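Local coordinates for protein glutathione S-transferase (Gordonia bronchialis, PDB 4PTS) that probably transfers glutathione to its substrates, as a glutathione transferase resembling the omega class, at residues 50-55 with 77-82; 85-90 with 106-111. All blocks are in the same frame, centred on the assembly; numbering follows the deposited sequence.

Contact 1 (50-55 with 77-82); sequences LIAARA and LGLCGP
Leu50 to Ala52 pair in parallel with Leu77 to Leu79; the axes of segments 50-53 and 77-80 approach to 4.6 Å, their N-to-C directions 30° apart. Three backbone hydrogen bonds join these segments, and Leu50 with Ser76 continues the pairing. Gly78 lies between Leu50 and Ala52 and bonds to both: its N gives to Leu50 O at 2.8 Å, and its O accepts from Ala52 N at 3.0 Å. Cys80 N then gives to Ala52 O at 2.8 Å.

Leu50, Ala52, Leu77 and Leu79 share one face of the sheet. Leu79 CD2 reaches back over the Ala52 backbone and lies 4.3 Å from Ala52 CB. Its other branch, CD1, meets the end of Arg54, 3.8 Å from NH2, with the guanidinium set obliquely to the methyl. The Arg54 chain is bent at CB-CG (chi2 -91°), which turns it back along the strand pair to this methyl. Beyond it, NH1 and NH2 bond to the backbone oxygens of Thr278 and Glu337. With an alanine here in place of Leu79, the Arg54 guanidinium would probably lose this methyl contact, and a gap would probably open beside Ala52.

On the other face, Ile51 CG2 touches Cys80 SG at 3.8 Å. Ile51 CD1 lies over Gly78, 3.9 Å from its CA. Ala53 CB and Cys80 CB sit side by side further on.

The pair belongs to a beta-alpha-beta unit, as in the thioredoxin-like domain of glutathione transferases. The connecting helix 57-68 packs on the leucine face through Leu63 and Arg66. Strand 126-129 runs antiparallel along the far edge of strand 48-53, while helix 281-291 touches Arg54 and Pro82.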
loop_
_atom_site.group_PDB
_atom_site.type_symbol
_atom_site.label_atom_id
_atom_site.label_comp_id
_atom_site.label_asym_id
_atom_site.label_seq_id
_atom_site.Cartn_x
_atom_site.Cartn_y
_atom_site.Cartn_z
ATOM N N LEU B 50 -21.730 -26.125 4.795
ATOM C CA LEU B 50 -20.987 -25.178 4.011
ATOM C C LEU B 50 -19.600 -25.067 4.598
ATOM O O LEU B 50 -19.472 -24.827 5.809
ATOM C CB LEU B 50 -21.666 -23.825 4.084
ATOM C CG LEU B 50 -20.871 -22.630 3.590
ATOM C CD1 LEU B 50 -20.472 -22.803 2.133
ATOM C CD2 LEU B 50 -21.713 -21.390 3.798
ATOM N N ILE B 51 -18.570 -25.244 3.763
ATOM C CA ILE B 51 -17.194 -24.966 4.180
ATOM C C ILE B 51 -16.664 -23.688 3.565
ATOM O O ILE B 51 -16.676 -23.524 2.362
ATOM C CB ILE B 51 -16.260 -26.102 3.813
ATOM C CG1 ILE B 51 -16.737 -27.401 4.477
ATOM C CG2 ILE B 51 -14.829 -25.745 4.208
ATOM C CD1 ILE B 51 -16.824 -27.355 6.005
ATOM N N ALA B 52 -16.185 -22.782 4.402
ATOM C CA ALA B 52 -15.723 -21.492 3.946
ATOM C C ALA B 52 -14.500 -21.055 4.734
ATOM O O ALA B 52 -13.981 -21.795 5.576
ATOM C CB ALA B 52 -16.845 -20.490 4.108
ATOM N N ALA B 53 -14.015 -19.858 4.425
ATOM C CA ALA B 53 -12.927 -19.218 5.171
ATOM C C ALA B 53 -13.184 -17.716 5.182
ATOM O O ALA B 53 -13.628 -17.147 4.194
ATOM C CB ALA B 53 -11.582 -19.535 4.531
ATOM N N ARG B 54 -12.897 -17.074 6.295
ATOM C CA ARG B 54 -13.114 -15.645 6.405
ATOM C C ARG B 54 -12.235 -14.879 5.445
ATOM O O ARG B 54 -12.565 -13.740 5.082
ATOM C CB ARG B 54 -12.779 -15.152 7.804
ATOM C CG ARG B 54 -13.616 -15.736 8.912
ATOM C CD ARG B 54 -14.851 -14.900 9.195
ATOM N NE ARG B 54 -15.503 -15.446 10.381
ATOM C CZ ARG B 54 -16.751 -15.218 10.753
ATOM N NH1 ARG B 54 -17.537 -14.411 10.052
ATOM N NH2 ARG B 54 -17.204 -15.820 11.845
ATOM N N ALA B 55 -11.107 -15.482 5.074
ATOM C CA ALA B 55 -10.104 -14.842 4.203
ATOM C C ALA B 55 -10.514 -14.659 2.745
ATOM O O ALA B 55 -10.283 -13.617 2.136
ATOM C CB ALA B 55 -8.813 -15.659 4.243
ATOM N N LEU B 77 -22.022 -24.841 9.144
ATOM C CA LEU B 77 -20.926 -24.020 8.707
ATOM C C LEU B 77 -19.635 -24.465 9.324
ATOM O O LEU B 77 -19.516 -24.477 10.517
ATOM C CB LEU B 77 -21.185 -22.577 9.124
ATOM C CG LEU B 77 -19.976 -21.669 8.963
ATOM C CD1 LEU B 77 -19.547 -21.615 7.508
ATOM C CD2 LEU B 77 -20.305 -20.280 9.441
ATOM N N GLY B 78 -18.645 -24.782 8.508
ATOM C CA GLY B 78 -17.268 -24.946 8.979
ATOM C C GLY B 78 -16.361 -23.829 8.455
ATOM O O GLY B 78 -16.551 -23.323 7.364
ATOM N N LEU B 79 -15.364 -23.441 9.237
ATOM C CA LEU B 79 -14.464 -22.356 8.860
ATOM C C LEU B 79 -13.018 -22.819 8.850
ATOM O O LEU B 79 -12.505 -23.376 9.825
ATOM C CB LEU B 79 -14.627 -21.172 9.817
ATOM C CG LEU B 79 -15.905 -20.365 9.621
ATOM C CD1 LEU B 79 -16.084 -19.332 10.737
ATOM C CD2 LEU B 79 -15.885 -19.674 8.267
ATOM N N CYS B 80 -12.342 -22.561 7.746
ATOM C CA CYS B 80 -10.949 -22.876 7.691
ATOM C C CYS B 80 -10.107 -21.717 8.169
ATOM O O CYS B 80 -10.508 -20.534 8.102
ATOM C CB CYS B 80 -10.565 -23.267 6.291
ATOM S SG CYS B 80 -11.567 -24.640 5.756
ATOM N N GLY B 81 -8.924 -22.087 8.645
ATOM C CA GLY B 81 -7.918 -21.128 9.005
ATOM C C GLY B 81 -7.298 -20.502 7.767
ATOM O O GLY B 81 -7.252 -21.128 6.682
ATOM N N PRO B 82 -6.763 -19.281 7.939
ATOM C CA PRO B 82 -6.190 -18.473 6.869
ATOM C C PRO B 82 -4.924 -19.043 6.258
ATOM O O PRO B 82 -4.624 -18.733 5.122
ATOM C CB PRO B 82 -5.881 -17.148 7.559
ATOM C CG PRO B 82 -5.647 -17.511 8.991
ATOM C CD PRO B 82 -6.521 -18.694 9.274
#

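Contact 2 (85-90 with 106-111); sequences DKNSWT and RLKDAY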
loop_
_atom_site.group_PDB
_atom_site.type_symbol
_atom_site.label_atom_id
_atom_site.label_comp_id
_atom_site.label_asym_id
_atom_site.label_seq_id
_atom_site.Cartn_x
_atom_site.Cartn_y
_atom_site.Cartn_z
ATOM N N ASP B 85 -0.444 -25.127 3.783
ATOM C CA ASP B 85 0.639 -25.446 2.835
ATOM C C ASP B 85 0.079 -25.673 1.409
ATOM O O ASP B 85 -1.019 -25.218 1.075
ATOM C CB ASP B 85 1.515 -26.612 3.356
ATOM C CG ASP B 85 0.799 -27.991 3.329
ATOM O OD1 ASP B 85 -0.165 -28.187 2.538
ATOM O OD2 ASP B 85 1.225 -28.899 4.097
ATOM N N LYS B 86 0.853 -26.386 0.591
ATOM C CA LYS B 86 0.487 -26.741 -0.790
ATOM C C LYS B 86 -0.820 -27.519 -0.931
ATOM O O LYS B 86 -1.341 -27.601 -2.048
ATOM C CB LYS B 86 1.605 -27.566 -1.459
ATOM N N ASN B 87 -1.345 -28.098 0.158
ATOM C CA ASN B 87 -2.601 -28.887 0.091
ATOM C C ASN B 87 -3.837 -28.136 0.505
ATOM O O ASN B 87 -4.869 -28.730 0.803
ATOM C CB ASN B 87 -2.494 -30.173 0.905
ATOM C CG ASN B 87 -1.365 -31.044 0.429
ATOM O OD1 ASN B 87 -0.488 -31.392 1.202
ATOM N ND2 ASN B 87 -1.349 -31.356 -0.862
ATOM N N SER B 88 -3.726 -26.822 0.467
ATOM C CA SER B 88 -4.855 -25.960 0.626
ATOM C C SER B 88 -5.485 -26.069 2.007
ATOM O O SER B 88 -4.826 -26.468 2.958
ATOM C CB SER B 88 -5.861 -26.291 -0.459
ATOM O OG SER B 88 -6.743 -25.207 -0.622
ATOM N N TRP B 89 -6.774 -25.759 2.101
ATOM C CA TRP B 89 -7.367 -25.359 3.367
ATOM C C TRP B 89 -7.394 -26.448 4.424
ATOM O O TRP B 89 -7.665 -27.604 4.129
ATOM C CB TRP B 89 -8.765 -24.850 3.118
ATOM C CG TRP B 89 -8.796 -23.737 2.135
ATOM C CD1 TRP B 89 -9.005 -23.830 0.795
ATOM C CD2 TRP B 89 -8.612 -22.365 2.414
ATOM N NE1 TRP B 89 -8.959 -22.593 0.212
ATOM C CE2 TRP B 89 -8.722 -21.666 1.185
ATOM C CE3 TRP B 89 -8.367 -21.646 3.584
ATOM C CZ2 TRP B 89 -8.602 -20.281 1.093
ATOM C CZ3 TRP B 89 -8.254 -20.262 3.495
ATOM C CH2 TRP B 89 -8.367 -19.594 2.253
ATOM N N THR B 90 -7.085 -26.047 5.649
ATOM C CA THR B 90 -7.067 -26.929 6.800
ATOM C C THR B 90 -7.949 -26.305 7.872
ATOM O O THR B 90 -8.331 -25.118 7.777
ATOM C CB THR B 90 -5.650 -27.106 7.378
ATOM O OG1 THR B 90 -5.088 -25.826 7.688
ATOM C CG2 THR B 90 -4.749 -27.803 6.395
ATOM N N ARG B 106 -8.120 -31.578 6.899
ATOM C CA ARG B 106 -8.002 -30.740 5.713
ATOM C C ARG B 106 -9.101 -31.037 4.687
ATOM O O ARG B 106 -9.520 -32.173 4.491
ATOM C CB ARG B 106 -6.629 -30.914 5.069
ATOM C CG ARG B 106 -6.219 -32.342 4.722
ATOM C CD ARG B 106 -4.927 -32.256 3.889
ATOM N NE ARG B 106 -4.078 -33.457 3.660
ATOM C CZ ARG B 106 -4.172 -34.338 2.651
ATOM N NH1 ARG B 106 -5.133 -34.264 1.740
ATOM N NH2 ARG B 106 -3.297 -35.341 2.575
ATOM N N LEU B 107 -9.533 -29.986 4.014
ATOM C CA LEU B 107 -10.646 -30.050 3.088
ATOM C C LEU B 107 -10.373 -30.980 1.920
ATOM O O LEU B 107 -11.297 -31.541 1.367
ATOM C CB LEU B 107 -10.976 -28.634 2.592
ATOM C CG LEU B 107 -12.130 -28.427 1.632
ATOM C CD1 LEU B 107 -13.427 -28.832 2.297
ATOM C CD2 LEU B 107 -12.196 -26.988 1.159
ATOM N N LYS B 108 -9.116 -31.125 1.519
ATOM C CA LYS B 108 -8.800 -32.023 0.400
ATOM C C LYS B 108 -9.405 -33.441 0.572
ATOM O O LYS B 108 -9.828 -34.065 -0.400
ATOM C CB LYS B 108 -7.290 -32.118 0.196
ATOM C CG LYS B 108 -6.849 -33.061 -0.926
ATOM C CD LYS B 108 -5.327 -33.163 -1.022
ATOM C CE LYS B 108 -4.692 -32.065 -1.866
ATOM N NZ LYS B 108 -4.047 -32.570 -3.107
ATOM N N ASP B 109 -9.457 -33.930 1.810
ATOM C CA ASP B 109 -10.036 -35.254 2.099
ATOM C C ASP B 109 -11.480 -35.365 1.620
ATOM O O ASP B 109 -11.884 -36.398 1.136
ATOM C CB ASP B 109 -9.975 -35.558 3.603
ATOM C CG ASP B 109 -8.530 -35.665 4.135
ATOM O OD1 ASP B 109 -7.571 -35.704 3.293
ATOM O OD2 ASP B 109 -8.379 -35.721 5.402
ATOM N N ALA B 110 -12.233 -34.279 1.730
ATOM C CA ALA B 110 -13.618 -34.244 1.304
ATOM C C ALA B 110 -13.768 -34.287 -0.213
ATOM O O ALA B 110 -14.714 -34.860 -0.740
ATOM C CB ALA B 110 -14.284 -32.992 1.857
ATOM N N TYR B 111 -12.864 -33.622 -0.914
ATOM C CA TYR B 111 -12.789 -33.737 -2.357
ATOM C C TYR B 111 -12.319 -35.128 -2.760
ATOM O O TYR B 111 -12.791 -35.681 -3.746
ATOM C CB TYR B 111 -11.798 -32.738 -2.914
ATOM C CG TYR B 111 -12.291 -31.317 -3.047
ATOM C CD1 TYR B 111 -12.198 -30.425 -1.989
ATOM C CD2 TYR B 111 -12.791 -30.844 -4.258
ATOM C CE1 TYR B 111 -12.616 -29.104 -2.117
ATOM C CE2 TYR B 111 -13.202 -29.523 -4.395
ATOM C CZ TYR B 111 -13.110 -28.655 -3.322
ATOM O OH TYR B 111 -13.502 -27.348 -3.457
#
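Trp89 O accepts a hydrogen bond from Leu107 N at 3.0 Å. This bond ties the loop to the start of segment 106-111, which runs on into helix 108-114. Alongside it, Trp89 CB and Leu107 CB pack at 4.4 Å. Next to this bond, Thr90 and Arg106 form a single backbone bridge. Thr90 CG2 rests 3.9 Å from Arg106 CB, while Thr90 OG1 turns elsewhere and bonds to Asp92.

At the outer end, Asn87 meets Lys108. The Lys108 chain leaves with CG anti to its N (chi1 178°), then bends twice near its tip. This brings CE against the Asn87 amide, 3.6 Å from ND2. The approach is a packing contact. Asp85 forms an Asx turn: its OD1 accepts from the backbone N of Asn87 at 2.7 Å, inside a type I turn from Asp85 to Ser88. Arg106 NH1 lies 3.2 Å from Asp109 OD1, a pairing of charges with no N-H aimed at the oxygen.

The Trp89 indole turns from this junction to meet Ala53 and the His287 ring. Trp89 is a predicted glutathione-binding residue, close to the predicted nucleophile Cys56, so the loop probably helps shape a glutathione site.

The two contacts follow one another along the chain, with contact 1 closing before contact 2 opens. Their centres are 12 Å apart, on the same side of the chain's centre. Strand 76-80 supplies half of contact 1 and leads into the loop of contact 2, which ends at helix 108-114. They touch directly: Gly81 N lies 3.2 Å from Thr90 O, a probable hydrogen bond, and Ala53 CB lies 3.6 Å from Trp89 CZ3. Leu107 also reaches Ile51 of strand 48-53. The loop thus folds back over the face of the sheet that carries Ile51 and Ala53 and brings the predicted glutathione-binding tryptophan beside the strand that leads to the predicted nucleophile, Cys56.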